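Local atomic coordinates of probable ABC transporter phosphite binding protein PhnD1 (Prochlorococcus marinus str. MIT 9301, PDB entry 5LQ5), a protein that binds inorganic phosphite strongly, and methylphosphonate and phosphate only very weakly, probably as the solute-binding part of an ABC transporter. Residues E202-H207 with K258-I263; I81-I86 with I253-K258; V61-L66 with H207-G212; G129-E134 with R268-I273. One frame throughout, in Å; residues are numbered along the deposited sequence. Where two conformers were deposited one is given.

That chemistry follows position in a fold is well illustrated here. Interactions 2 and 3 hold the same six-stranded sheet: V61-L66 with H207-G212 lies wholly buried at its middle and joins a backbone ladder to aromatic packing, whereas I81-I86 with I253-K258 adds a short outermost strand, partly buried, through one bridge and a glutamine amide. Interactions 1 and 4 both use helix 261-269. At its start, interaction 1 is buried beside the phosphite and relies on a ring stack and waters; at its end, the partly buried interaction 4 joins leucine packing to a lysine chain laid over an arginine that is salt-bridged within its own helix. H207 belongs to interactions 1 and 3, while Q83 and Q259 link interactions 1 and 2.

Interaction 1 of 4, residues E202-H207 with K258-I263; sequences EYVDYH and KQYKNI. With PO3 (phosphite ion), chain B.
A ring stack between H207 and Y260 anchors this buried contact, where the loop between strands 194-199 and 207-210, which belong to different sheets, passes the start of helix 261-269. The rings meet face to face, centroids 4.0 Å apart and planes at 28°. Y260 CZ stands over the centre of the imidazole, and Q259 CG lies on the opposite face of the phenol ring. With CG set between the backbone N and the carbonyl carbon (chi1 60°), the H207 ring turns over Y260, and ND1 helps to fix its rotation, donating in the ring plane to D205 O at 3.1 Å. An alanine in place of H207 would probably leave one phenol face without its stacking partner and the D205 carbonyl without this donor. Two waters extend the seam, joining Y206 O to Y260 OH and V204 N to N262 ND2. In one of its two conformers, V204 turns CG1 to I263 and Y260 CD1, and CG2 toward Y260 CE1. On the far side of the loop, D205 OD2 comes within 2.5 Å of phosphite O1, an acid group probably holding a proton there, while OD1 accepts from G65 N. The loop is one of the hinge segments between the lobes of a type II periplasmic binding protein, lining the ligand cleft.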
loop_
_atom_site.group_PDB
_atom_site.type_symbol
_atom_site.label_atom_id
_atom_site.label_comp_id
_atom_site.label_asym_id
_atom_site.label_seq_id
_atom_site.Cartn_x
_atom_site.Cartn_y
_atom_site.Cartn_z
ATOM N N GLU A 202 9.494 -8.530 8.388
ATOM C CA GLU A 202 9.390 -7.090 8.074
ATOM C C GLU A 202 10.096 -6.693 6.784
ATOM O O GLU A 202 11.088 -7.315 6.383
ATOM C CB GLU A 202 9.998 -6.232 9.195
ATOM C CG GLU A 202 9.298 -6.395 10.540
ATOM C CD GLU A 202 10.192 -6.152 11.752
ATOM O OE1 GLU A 202 11.395 -6.479 11.723
ATOM O OE2 GLU A 202 9.674 -5.642 12.765
ATOM N N TYR A 203 9.581 -5.626 6.182
ATOM C CA TYR A 203 10.120 -5.032 4.952
ATOM C C TYR A 203 9.641 -3.559 4.906
ATOM O O TYR A 203 8.812 -3.153 5.704
ATOM C CB TYR A 203 9.702 -5.836 3.677
ATOM C CG TYR A 203 8.226 -6.063 3.607
ATOM C CD1 TYR A 203 7.398 -5.067 3.083
ATOM C CD2 TYR A 203 7.636 -7.229 4.125
ATOM C CE1 TYR A 203 6.029 -5.229 3.052
ATOM C CE2 TYR A 203 6.258 -7.405 4.086
ATOM C CZ TYR A 203 5.456 -6.383 3.564
ATOM O OH TYR A 203 4.084 -6.512 3.538
ATOM N N VAL A 204 10.139 -2.786 3.937
ATOM C CA VAL A 204 9.736 -1.363 3.803
ATOM C C VAL A 204 8.521 -1.265 2.872
ATOM O O VAL A 204 8.426 -2.024 1.924
ATOM C CB VAL A 204 10.877 -0.469 3.269
ATOM C CG1 VAL A 204 11.168 -0.726 1.807
ATOM C CG2 VAL A 204 10.538 0.982 3.464
ATOM N N ASP A 205 7.619 -0.312 3.107
ATOM C CA ASP A 205 6.424 -0.213 2.262
ATOM C C ASP A 205 6.034 1.236 1.919
ATOM O O ASP A 205 6.653 1.864 1.030
ATOM C CB ASP A 205 5.282 -1.073 2.822
ATOM C CG ASP A 205 4.190 -1.387 1.761
ATOM O OD1 ASP A 205 4.237 -0.819 0.629
ATOM O OD2 ASP A 205 3.336 -2.273 2.027
ATOM N N TYR A 206 4.959 1.736 2.525
ATOM C CA TYR A 206 4.308 2.916 1.977
ATOM C C TYR A 206 5.087 4.200 2.159
ATOM O O TYR A 206 5.823 4.367 3.132
ATOM C CB TYR A 206 2.925 3.114 2.586
ATOM C CG TYR A 206 1.895 2.060 2.271
ATOM C CD1 TYR A 206 0.910 2.320 1.340
ATOM C CD2 TYR A 206 1.842 0.846 2.942
ATOM C CE1 TYR A 206 -0.077 1.407 1.043
ATOM C CE2 TYR A 206 0.855 -0.112 2.651
ATOM C CZ TYR A 206 -0.123 0.186 1.728
ATOM O OH TYR A 206 -1.094 -0.791 1.482
ATOM N N HIS A 207 4.903 5.117 1.213
ATOM C CA HIS A 207 5.526 6.432 1.251
ATOM C C HIS A 207 4.916 7.426 0.296
ATOM O O HIS A 207 4.360 7.050 -0.746
ATOM C CB HIS A 207 7.031 6.321 1.001
ATOM C CG HIS A 207 7.420 5.728 -0.321
ATOM N ND1 HIS A 207 7.275 4.386 -0.619
ATOM C CD2 HIS A 207 8.029 6.280 -1.393
ATOM C CE1 HIS A 207 7.746 4.158 -1.834
ATOM N NE2 HIS A 207 8.214 5.288 -2.320
ATOM N N LYS A 258 17.099 5.681 -0.730
ATOM C CA LYS A 258 18.018 4.591 -0.333
ATOM C C LYS A 258 17.319 3.404 0.356
ATOM O O LYS A 258 17.724 2.226 0.199
ATOM C CB LYS A 258 19.116 5.119 0.608
ATOM C CG LYS A 258 20.371 5.645 -0.077
ATOM C CD LYS A 258 21.137 6.638 0.799
ATOM C CE LYS A 258 21.661 6.042 2.098
ATOM N NZ LYS A 258 22.897 5.238 1.895
ATOM N N GLN A 259 16.243 3.706 1.079
ATOM C CA GLN A 259 15.634 2.696 1.953
ATOM C C GLN A 259 14.864 1.633 1.141
ATOM O O GLN A 259 14.573 0.548 1.660
ATOM C CB GLN A 259 14.850 3.279 3.146
ATOM C CG GLN A 259 13.422 3.704 2.930
ATOM C CD GLN A 259 12.608 3.841 4.228
ATOM O OE1 GLN A 259 13.124 4.061 5.317
ATOM N NE2 GLN A 259 11.316 3.690 4.098
ATOM N N TYR A 260 14.599 1.917 -0.134
ATOM C CA TYR A 260 13.775 1.014 -0.966
ATOM C C TYR A 260 14.612 0.077 -1.853
ATOM O O TYR A 260 14.088 -0.586 -2.733
ATOM C CB TYR A 260 12.792 1.829 -1.840
ATOM C CG TYR A 260 11.908 2.663 -0.954
ATOM C CD1 TYR A 260 10.802 2.117 -0.272
ATOM C CD2 TYR A 260 12.269 3.971 -0.678
ATOM C CE1 TYR A 260 10.049 2.911 0.615
ATOM C CE2 TYR A 260 11.564 4.745 0.202
ATOM C CZ TYR A 260 10.474 4.233 0.843
ATOM O OH TYR A 260 9.873 5.069 1.740
ATOM N N LYS A 261 15.926 0.039 -1.618
ATOM C CA LYS A 261 16.858 -0.831 -2.353
ATOM C C LYS A 261 16.455 -2.308 -2.367
ATOM O O LYS A 261 16.464 -2.959 -3.406
ATOM C CB LYS A 261 18.288 -0.692 -1.763
ATOM C CG LYS A 261 19.400 -1.360 -2.546
ATOM C CD LYS A 261 20.707 -1.283 -1.757
ATOM C CE LYS A 261 21.779 -2.249 -2.250
ATOM N NZ LYS A 261 21.659 -3.636 -1.701
ATOM N N ASN A 262 16.073 -2.812 -1.204
ATOM C CA ASN A 262 15.686 -4.233 -1.074
ATOM C C ASN A 262 14.386 -4.521 -1.850
ATOM O O ASN A 262 14.289 -5.512 -2.566
ATOM C CB ASN A 262 15.559 -4.621 0.396
ATOM C CG ASN A 262 15.087 -6.036 0.591
ATOM O OD1 ASN A 262 15.804 -7.016 0.303
ATOM N ND2 ASN A 262 13.863 -6.165 1.060
ATOM N N ILE A 263 13.419 -3.594 -1.782
ATOM C CA ILE A 263 12.194 -3.794 -2.566
ATOM C C ILE A 263 12.515 -3.799 -4.062
ATOM O O ILE A 263 12.027 -4.637 -4.810
ATOM C CB ILE A 263 11.151 -2.707 -2.253
ATOM C CG1 ILE A 263 10.647 -2.806 -0.808
ATOM C CG2 ILE A 263 9.965 -2.768 -3.236
ATOM C CD1 ILE A 263 10.090 -4.126 -0.363
HETATM P P PO3 B . 1.158 -2.002 -1.006
HETATM O O1 PO3 B . 1.700 -2.848 0.194
HETATM O O2 PO3 B . 2.182 -1.829 -2.201
HETATM O O3 PO3 B . -0.213 -2.541 -1.501
HETATM O O HOH W 1 12.544 -3.906 2.470
HETATM O O HOH W 2 8.330 3.419 3.430
#

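Interaction 2 of 4, residues I81-I86 with I253-K258; sequences IAQRDI and IKAESK
With CG set between the backbone N and the carbonyl carbon (chi1 69°) and the chain extended beyond it, Q83 carries its amide across to segment 253-258; I253 adopts a similar first torsion (chi1 64°), bringing CG1 to 3.6 Å from Q83 CG. The amide then does backbone work: Q83 NE2 donates to K254 O at 3.0 Å, the acceptor lying close to the Q83 amide plane while NE2 is tilted 19° from the plane of the K254 carbonyl, and A255 CB packs alongside the same nitrogen. At the other atom of the amide, OE1 accepts from Q259 NE2, so both ends are held and its rotation is fixed. Behind these side chains, Q83 and I253 form an antiparallel hydrogen-bonded pair, Q83 N to I253 O and I253 N to Q83 O each measuring 2.8 Å. One water continues the link, donating to I81 O at 2.6 Å and accepting from A255 N. The carboxylate of D85 crosses the end of I253, OD1 lying 3.7 Å from CD1, and is itself salt-bridged to R251. The Q83-I253 bridge is part of the antiparallel edge by which the short strand 252-253 joins strand 79-84 as an outermost strand of the sheet.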
loop_
_atom_site.group_PDB
_atom_site.type_symbol
_atom_site.label_atom_id
_atom_site.label_comp_id
_atom_site.label_asym_id
_atom_site.label_seq_id
_atom_site.Cartn_x
_atom_site.Cartn_y
_atom_site.Cartn_z
ATOM N N ILE A 81 9.057 11.975 0.115
ATOM C CA ILE A 81 8.638 13.013 1.097
ATOM C C ILE A 81 8.560 12.535 2.542
ATOM O O ILE A 81 9.098 13.196 3.421
ATOM C CB ILE A 81 7.291 13.655 0.671
ATOM C CG1 ILE A 81 7.446 14.441 -0.635
ATOM C CG2 ILE A 81 6.698 14.535 1.767
ATOM C CD1 ILE A 81 8.190 15.760 -0.518
ATOM N N ALA A 82 7.852 11.445 2.783
ATOM C CA ALA A 82 7.538 10.966 4.129
ATOM C C ALA A 82 6.994 9.535 4.115
ATOM O O ALA A 82 6.615 9.002 3.063
ATOM C CB ALA A 82 6.510 11.881 4.773
ATOM N N GLN A 83 6.962 8.923 5.285
ATOM C CA GLN A 83 6.392 7.606 5.516
ATOM C C GLN A 83 5.839 7.600 6.941
ATOM O O GLN A 83 5.956 8.600 7.645
ATOM C CB GLN A 83 7.446 6.497 5.309
ATOM C CG GLN A 83 8.531 6.492 6.391
ATOM C CD GLN A 83 9.681 5.525 6.180
ATOM O OE1 GLN A 83 9.481 4.389 5.812
ATOM N NE2 GLN A 83 10.900 5.963 6.499
ATOM N N ARG A 84 5.254 6.488 7.346
ATOM C CA ARG A 84 4.902 6.228 8.760
ATOM C C ARG A 84 5.994 5.417 9.435
ATOM O O ARG A 84 6.800 4.783 8.778
ATOM C CB ARG A 84 3.557 5.521 8.878
ATOM C CG ARG A 84 2.432 6.200 8.107
ATOM C CD ARG A 84 1.216 5.310 7.880
ATOM N NE ARG A 84 1.553 4.139 7.074
ATOM C CZ ARG A 84 0.687 3.205 6.699
ATOM N NH1 ARG A 84 -0.583 3.263 7.064
ATOM N NH2 ARG A 84 1.098 2.200 5.945
ATOM N N ASP A 85 6.015 5.419 10.766
ATOM C CA ASP A 85 6.959 4.556 11.492
ATOM C C ASP A 85 6.822 3.103 11.070
ATOM O O ASP A 85 7.821 2.439 10.834
ATOM C CB ASP A 85 6.778 4.651 13.017
ATOM C CG ASP A 85 7.304 5.950 13.578
ATOM O OD1 ASP A 85 8.545 6.141 13.605
ATOM O OD2 ASP A 85 6.478 6.794 13.976
ATOM N N ILE A 86 5.584 2.644 10.940
ATOM C CA ILE A 86 5.308 1.247 10.543
ATOM C C ILE A 86 5.828 0.856 9.149
ATOM O O ILE A 86 6.164 -0.310 8.890
ATOM C CB ILE A 86 3.812 0.864 10.697
ATOM C CG1 ILE A 86 3.644 -0.653 10.566
ATOM C CG2 ILE A 86 2.893 1.602 9.732
ATOM C CD1 ILE A 86 4.525 -1.449 11.512
ATOM N N ILE A 253 6.999 10.548 9.332
ATOM C CA ILE A 253 8.442 10.684 9.515
ATOM C C ILE A 253 9.133 10.755 8.157
ATOM O O ILE A 253 8.551 10.412 7.122
ATOM C CB ILE A 253 9.046 9.500 10.317
ATOM C CG1 ILE A 253 8.888 8.179 9.560
ATOM C CG2 ILE A 253 8.402 9.408 11.693
ATOM C CD1 ILE A 253 9.697 7.050 10.167
ATOM N N LYS A 254 10.391 11.154 8.185
ATOM C CA LYS A 254 11.216 11.271 6.987
ATOM C C LYS A 254 11.469 9.886 6.341
ATOM O O LYS A 254 11.500 8.847 6.997
ATOM C CB LYS A 254 12.567 11.946 7.274
ATOM C CG LYS A 254 12.394 13.378 7.713
ATOM C CD LYS A 254 13.719 14.065 7.908
ATOM C CE LYS A 254 13.524 15.306 8.752
ATOM N NZ LYS A 254 14.801 16.033 8.967
ATOM N N ALA A 255 11.637 9.923 5.034
ATOM C CA ALA A 255 11.913 8.736 4.245
ATOM C C ALA A 255 12.859 9.118 3.137
ATOM O O ALA A 255 12.732 10.200 2.570
ATOM C CB ALA A 255 10.620 8.183 3.665
ATOM N N GLU A 256 13.795 8.240 2.799
ATOM C CA GLU A 256 14.698 8.506 1.675
ATOM C C GLU A 256 14.713 7.344 0.691
ATOM O O GLU A 256 14.409 6.208 1.064
ATOM C CB GLU A 256 16.123 8.842 2.137
ATOM C CG GLU A 256 16.783 7.835 3.055
ATOM C CD GLU A 256 18.211 8.224 3.421
ATOM O OE1 GLU A 256 18.609 9.382 3.173
ATOM O OE2 GLU A 256 18.944 7.371 3.973
ATOM N N SER A 257 15.071 7.665 -0.557
ATOM C CA SER A 257 15.102 6.703 -1.679
ATOM C C SER A 257 15.972 5.475 -1.415
ATOM O O SER A 257 15.617 4.394 -1.836
ATOM C CB SER A 257 15.520 7.350 -3.015
ATOM O OG SER A 257 16.854 7.801 -2.994
ATOM N N LYS A 258 17.099 5.681 -0.730
ATOM C CA LYS A 258 18.018 4.591 -0.333
ATOM C C LYS A 258 17.319 3.404 0.356
ATOM O O LYS A 258 17.724 2.226 0.199
ATOM C CB LYS A 258 19.116 5.119 0.608
ATOM C CG LYS A 258 20.371 5.645 -0.077
ATOM C CD LYS A 258 21.137 6.638 0.799
ATOM C CE LYS A 258 21.661 6.042 2.098
ATOM N NZ LYS A 258 22.897 5.238 1.895
HETATM O O HOH W 3 11.662 12.698 3.749
#

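Interaction 3 of 4, residues V61-L66 with H207-G212; sequences VWFGGL and HWVAQG
W62 and W208 make the tight part of this contact, on one face of the sheet where strands 61-63 and 207-210 run antiparallel. The edge of W62 points at the face of W208, with planes at 54°, and CE3 of W62 comes within 3.5 Å of W208 NE1. W62 CB adds a CH-pi contact, 3.9 Å from the centroid of the W208 six-membered ring and 15° off its normal. Because W62 CG stands anti to the backbone N (chi1 -177°), beside its carbonyl carbon, CE3 of the ring reaches over the W208 face. An exchange of W208 for alanine would be likely to open a gap beside the edge of W62 and leave F26 without its stacked ring. On the other face, the edge of F63 meets V209, CD2 to CG2 at 3.7 Å, with V61 CG1 over the ring. Between the two faces, V61 N bonds to V209 O at 2.9 Å and V209 N to V61 O at 3.0 Å, with F63 and H207 paired in the same way. Beyond V209, A210 to G212 do not touch V61-L66: Q211 NE2 bonds to the carbonyls of F53 and L58, and G212 is exposed. Backbone bonds and rings thus carry the join, and no charged pair crosses between the segments; G64, directly after the strand and at the N-cap position of helix 65-74, touches the phosphite.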
loop_
_atom_site.group_PDB
_atom_site.type_symbol
_atom_site.label_atom_id
_atom_site.label_comp_id
_atom_site.label_asym_id
_atom_site.label_seq_id
_atom_site.Cartn_x
_atom_site.Cartn_y
_atom_site.Cartn_z
ATOM N N VAL A 61 1.594 11.663 -4.231
ATOM C CA VAL A 61 0.935 10.345 -4.249
ATOM C C VAL A 61 1.409 9.455 -3.123
ATOM O O VAL A 61 2.602 9.361 -2.862
ATOM C CB VAL A 61 1.162 9.620 -5.588
ATOM C CG1 VAL A 61 0.516 8.251 -5.621
ATOM C CG2 VAL A 61 0.619 10.435 -6.744
ATOM N N TRP A 62 0.446 8.848 -2.443
ATOM C CA TRP A 62 0.645 7.791 -1.450
ATOM C C TRP A 62 0.833 6.464 -2.172
ATOM O O TRP A 62 -0.128 5.888 -2.711
ATOM C CB TRP A 62 -0.518 7.762 -0.511
ATOM C CG TRP A 62 -0.465 6.799 0.627
ATOM C CD1 TRP A 62 -1.284 5.716 0.808
ATOM C CD2 TRP A 62 0.420 6.815 1.736
ATOM N NE1 TRP A 62 -0.985 5.069 1.984
ATOM C CE2 TRP A 62 0.065 5.716 2.572
ATOM C CE3 TRP A 62 1.496 7.627 2.113
ATOM C CZ2 TRP A 62 0.744 5.421 3.755
ATOM C CZ3 TRP A 62 2.171 7.323 3.308
ATOM C CH2 TRP A 62 1.767 6.233 4.115
ATOM N N PHE A 63 2.101 6.073 -2.295
ATOM C CA PHE A 63 2.508 4.863 -2.985
ATOM C C PHE A 63 2.831 3.730 -1.987
ATOM O O PHE A 63 3.163 3.971 -0.812
ATOM C CB PHE A 63 3.762 5.109 -3.836
ATOM C CG PHE A 63 3.499 5.718 -5.188
ATOM C CD1 PHE A 63 2.749 5.024 -6.139
ATOM C CD2 PHE A 63 3.969 6.978 -5.516
ATOM C CE1 PHE A 63 2.496 5.574 -7.402
ATOM C CE2 PHE A 63 3.750 7.514 -6.771
ATOM C CZ PHE A 63 2.984 6.814 -7.715
ATOM N N GLY A 64 2.760 2.492 -2.464
ATOM C CA GLY A 64 3.358 1.375 -1.825
ATOM C C GLY A 64 4.852 1.330 -2.151
ATOM O O GLY A 64 5.334 2.119 -2.970
ATOM N N GLY A 65 5.571 0.384 -1.560
ATOM C CA GLY A 65 7.018 0.264 -1.821
ATOM C C GLY A 65 7.344 0.026 -3.289
ATOM O O GLY A 65 8.087 0.794 -3.909
ATOM N N LEU A 66 6.709 -1.018 -3.848
ATOM C CA LEU A 66 6.952 -1.382 -5.244
ATOM C C LEU A 66 6.478 -0.314 -6.198
ATOM O O LEU A 66 7.175 0.090 -7.120
ATOM C CB LEU A 66 6.332 -2.743 -5.615
ATOM C CG LEU A 66 6.505 -3.212 -7.064
ATOM C CD1 LEU A 66 7.988 -3.348 -7.420
ATOM C CD2 LEU A 66 5.801 -4.540 -7.240
ATOM N N HIS A 207 4.903 5.117 1.213
ATOM C CA HIS A 207 5.526 6.432 1.251
ATOM C C HIS A 207 4.916 7.426 0.296
ATOM O O HIS A 207 4.360 7.050 -0.746
ATOM C CB HIS A 207 7.031 6.321 1.001
ATOM C CG HIS A 207 7.420 5.728 -0.321
ATOM N ND1 HIS A 207 7.275 4.386 -0.619
ATOM C CD2 HIS A 207 8.029 6.280 -1.393
ATOM C CE1 HIS A 207 7.746 4.158 -1.834
ATOM N NE2 HIS A 207 8.214 5.288 -2.320
ATOM N N TRP A 208 4.995 8.695 0.691
ATOM C CA TRP A 208 4.612 9.813 -0.137
ATOM C C TRP A 208 5.716 10.163 -1.100
ATOM O O TRP A 208 6.864 10.294 -0.706
ATOM C CB TRP A 208 4.320 11.059 0.691
ATOM C CG TRP A 208 3.040 11.037 1.481
ATOM C CD1 TRP A 208 2.891 10.898 2.845
ATOM C CD2 TRP A 208 1.722 11.234 0.953
ATOM N NE1 TRP A 208 1.564 10.958 3.166
ATOM C CE2 TRP A 208 0.829 11.181 2.035
ATOM C CE3 TRP A 208 1.220 11.421 -0.330
ATOM C CZ2 TRP A 208 -0.543 11.322 1.863
ATOM C CZ3 TRP A 208 -0.139 11.581 -0.499
ATOM C CH2 TRP A 208 -1.002 11.521 0.588
ATOM N N VAL A 209 5.328 10.414 -2.339
ATOM C CA VAL A 209 6.207 10.830 -3.414
ATOM C C VAL A 209 5.655 12.097 -4.039
ATOM O O VAL A 209 4.485 12.140 -4.404
ATOM C CB VAL A 209 6.385 9.739 -4.483
ATOM C CG1 VAL A 209 7.358 10.202 -5.571
ATOM C CG2 VAL A 209 6.890 8.431 -3.857
ATOM N N ALA A 210 6.515 13.102 -4.237
ATOM C CA ALA A 210 6.121 14.357 -4.898
ATOM C C ALA A 210 6.886 14.568 -6.211
ATOM O O ALA A 210 8.037 14.108 -6.359
ATOM C CB ALA A 210 6.343 15.566 -3.986
ATOM N N GLN A 211 6.271 15.287 -7.134
ATOM C CA GLN A 211 6.926 15.767 -8.354
ATOM C C GLN A 211 8.108 16.651 -7.972
ATOM O O GLN A 211 8.085 17.369 -6.958
ATOM C CB GLN A 211 5.988 16.563 -9.262
ATOM C CG GLN A 211 4.801 15.803 -9.798
ATOM C CD GLN A 211 5.136 14.787 -10.876
ATOM O OE1 GLN A 211 6.243 14.730 -11.390
ATOM N NE2 GLN A 211 4.167 13.973 -11.206
ATOM N N GLY A 212 9.104 16.621 -8.839
ATOM C CA GLY A 212 10.333 17.395 -8.677
ATOM C C GLY A 212 10.231 18.835 -9.106
ATOM O O GLY A 212 11.134 19.619 -8.834
#

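Interaction 4 of 4, residues G129-E134 with R268-I273; sequences GRLMPE and RKLNKI
K272 bends over one face of the R130 guanidinium, its CG 4.1 Å above the plane and toward the rim, while E134 CD lies at the edge, in plane. There R130 grips a single oxygen side-on: NE donates to E134 OE1 at 2.8 Å and NH2 to the same atom at 3.0 Å, a salt bridge within helix 127-139 between residues four apart. The bend at chi2 (-87°) turns the arginine toward this partner. R130 NH1 instead bonds to the carbonyl of E124 and lies 3.7 Å from K272 CD; K272 NZ, 4.4 Å from R130 NH1, donates to N125 OD1. K272 is brought here by a Schellman motif ending helix 261-269, with N271 as its positive-phi residue and N271 N bonded to R268 O. Just before it, L270 CD1 meets L131 CD1 at 3.8 Å and also approaches E134 CB. L131, on helix 127-139, also packs against I263 and I266 of helix 261-269; T127 and S128, in the first turn of its own helix, bind the phosphite.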
loop_
_atom_site.group_PDB
_atom_site.type_symbol
_atom_site.label_atom_id
_atom_site.label_comp_id
_atom_site.label_asym_id
_atom_site.label_seq_id
_atom_site.Cartn_x
_atom_site.Cartn_y
_atom_site.Cartn_z
ATOM N N GLY A 129 0.718 -7.210 -0.630
ATOM C CA GLY A 129 -0.301 -8.113 -1.140
ATOM C C GLY A 129 0.171 -9.020 -2.257
ATOM O O GLY A 129 -0.532 -9.927 -2.647
ATOM N N ARG A 130 1.379 -8.787 -2.753
ATOM C CA ARG A 130 1.895 -9.624 -3.842
ATOM C C ARG A 130 3.393 -9.863 -3.772
ATOM O O ARG A 130 3.812 -11.007 -3.681
ATOM C CB ARG A 130 1.517 -9.087 -5.219
ATOM C CG ARG A 130 1.793 -10.050 -6.367
ATOM C CD ARG A 130 3.204 -9.946 -6.902
ATOM N NE ARG A 130 3.478 -11.030 -7.859
ATOM C CZ ARG A 130 3.100 -11.039 -9.143
ATOM N NH1 ARG A 130 2.500 -9.992 -9.684
ATOM N NH2 ARG A 130 3.343 -12.116 -9.901
ATOM N N LEU A 131 4.199 -8.800 -3.870
ATOM C CA LEU A 131 5.640 -8.947 -4.036
ATOM C C LEU A 131 6.242 -9.730 -2.878
ATOM O O LEU A 131 6.946 -10.745 -3.080
ATOM C CB LEU A 131 6.323 -7.590 -4.192
ATOM C CG LEU A 131 7.808 -7.682 -4.560
ATOM C CD1 LEU A 131 8.007 -8.083 -6.022
ATOM C CD2 LEU A 131 8.549 -6.381 -4.211
ATOM N N MET A 132 6.015 -9.236 -1.671
ATOM C CA MET A 132 6.613 -9.877 -0.509
ATOM C C MET A 132 5.989 -11.248 -0.221
ATOM O O MET A 132 6.722 -12.197 0.015
ATOM C CB MET A 132 6.641 -8.914 0.654
ATOM C CG MET A 132 7.551 -7.691 0.391
ATOM S SD MET A 132 9.236 -8.021 -0.179
ATOM C CE MET A 132 9.815 -8.972 1.220
ATOM N N PRO A 133 4.652 -11.376 -0.300
ATOM C CA PRO A 133 4.061 -12.724 -0.182
ATOM C C PRO A 133 4.643 -13.755 -1.144
ATOM O O PRO A 133 4.970 -14.889 -0.720
ATOM C CB PRO A 133 2.575 -12.462 -0.432
ATOM C CG PRO A 133 2.358 -11.115 0.231
ATOM C CD PRO A 133 3.590 -10.336 -0.166
ATOM N N GLU A 134 4.817 -13.373 -2.412
ATOM C CA GLU A 134 5.419 -14.276 -3.406
ATOM C C GLU A 134 6.880 -14.633 -3.047
ATOM O O GLU A 134 7.287 -15.797 -3.145
ATOM C CB GLU A 134 5.325 -13.737 -4.841
ATOM C CG GLU A 134 5.763 -14.782 -5.868
ATOM C CD GLU A 134 5.391 -14.499 -7.320
ATOM O OE1 GLU A 134 4.835 -13.437 -7.635
ATOM O OE2 GLU A 134 5.701 -15.366 -8.169
ATOM N N ARG A 268 13.171 -6.725 -9.121
ATOM C CA ARG A 268 13.919 -7.170 -10.294
ATOM C C ARG A 268 13.929 -8.695 -10.418
ATOM O O ARG A 268 13.752 -9.250 -11.504
ATOM C CB ARG A 268 15.354 -6.688 -10.228
ATOM C CG ARG A 268 15.526 -5.196 -10.406
ATOM C CD ARG A 268 17.007 -4.852 -10.359
ATOM N NE ARG A 268 17.166 -3.414 -10.306
ATOM C CZ ARG A 268 18.325 -2.796 -10.092
ATOM N NH1 ARG A 268 19.466 -3.488 -10.005
ATOM N NH2 ARG A 268 18.354 -1.475 -9.996
ATOM N N LYS A 269 14.163 -9.361 -9.289
ATOM C CA LYS A 269 14.266 -10.816 -9.288
ATOM C C LYS A 269 12.963 -11.484 -9.710
ATOM O O LYS A 269 12.959 -12.499 -10.383
ATOM C CB LYS A 269 14.666 -11.322 -7.920
ATOM C CG LYS A 269 15.218 -12.753 -7.973
ATOM C CD LYS A 269 15.652 -13.208 -6.605
ATOM C CE LYS A 269 14.456 -13.503 -5.741
ATOM N NZ LYS A 269 14.043 -14.921 -5.984
ATOM N N LEU A 270 11.846 -10.856 -9.341
ATOM C CA LEU A 270 10.518 -11.384 -9.706
ATOM C C LEU A 270 9.940 -10.766 -10.992
ATOM O O LEU A 270 8.771 -10.976 -11.330
ATOM C CB LEU A 270 9.570 -11.194 -8.520
ATOM C CG LEU A 270 9.835 -12.115 -7.312
ATOM C CD1 LEU A 270 8.858 -11.778 -6.203
ATOM C CD2 LEU A 270 9.754 -13.591 -7.629
ATOM N N ASN A 271 10.764 -10.017 -11.715
ATOM C CA ASN A 271 10.378 -9.384 -12.963
ATOM C C ASN A 271 9.148 -8.479 -12.823
ATOM O O ASN A 271 8.268 -8.415 -13.705
ATOM C CB ASN A 271 10.188 -10.415 -14.099
ATOM C CG ASN A 271 10.160 -9.756 -15.475
ATOM O OD1 ASN A 271 10.745 -8.680 -15.673
ATOM N ND2 ASN A 271 9.450 -10.356 -16.420
ATOM N N LYS A 272 9.141 -7.738 -11.722
ATOM C CA LYS A 272 8.019 -6.868 -11.361
ATOM C C LYS A 272 8.302 -5.397 -11.320
ATOM O O LYS A 272 7.495 -4.614 -10.835
ATOM C CB LYS A 272 7.334 -7.365 -10.080
ATOM C CG LYS A 272 6.346 -8.505 -10.318
ATOM C CD LYS A 272 5.270 -8.249 -11.367
ATOM C CE LYS A 272 4.550 -6.927 -11.155
ATOM N NZ LYS A 272 3.600 -6.628 -12.242
ATOM N N ILE A 273 9.416 -4.982 -11.892
ATOM C CA ILE A 273 9.689 -3.564 -11.995
ATOM C C ILE A 273 8.852 -3.005 -13.173
ATOM O O ILE A 273 8.275 -1.928 -13.118
ATOM C CB ILE A 273 11.199 -3.316 -12.189
ATOM C CG1 ILE A 273 11.983 -3.714 -10.949
ATOM C CG2 ILE A 273 11.423 -1.856 -12.514
ATOM C CD1 ILE A 273 11.570 -3.011 -9.677
#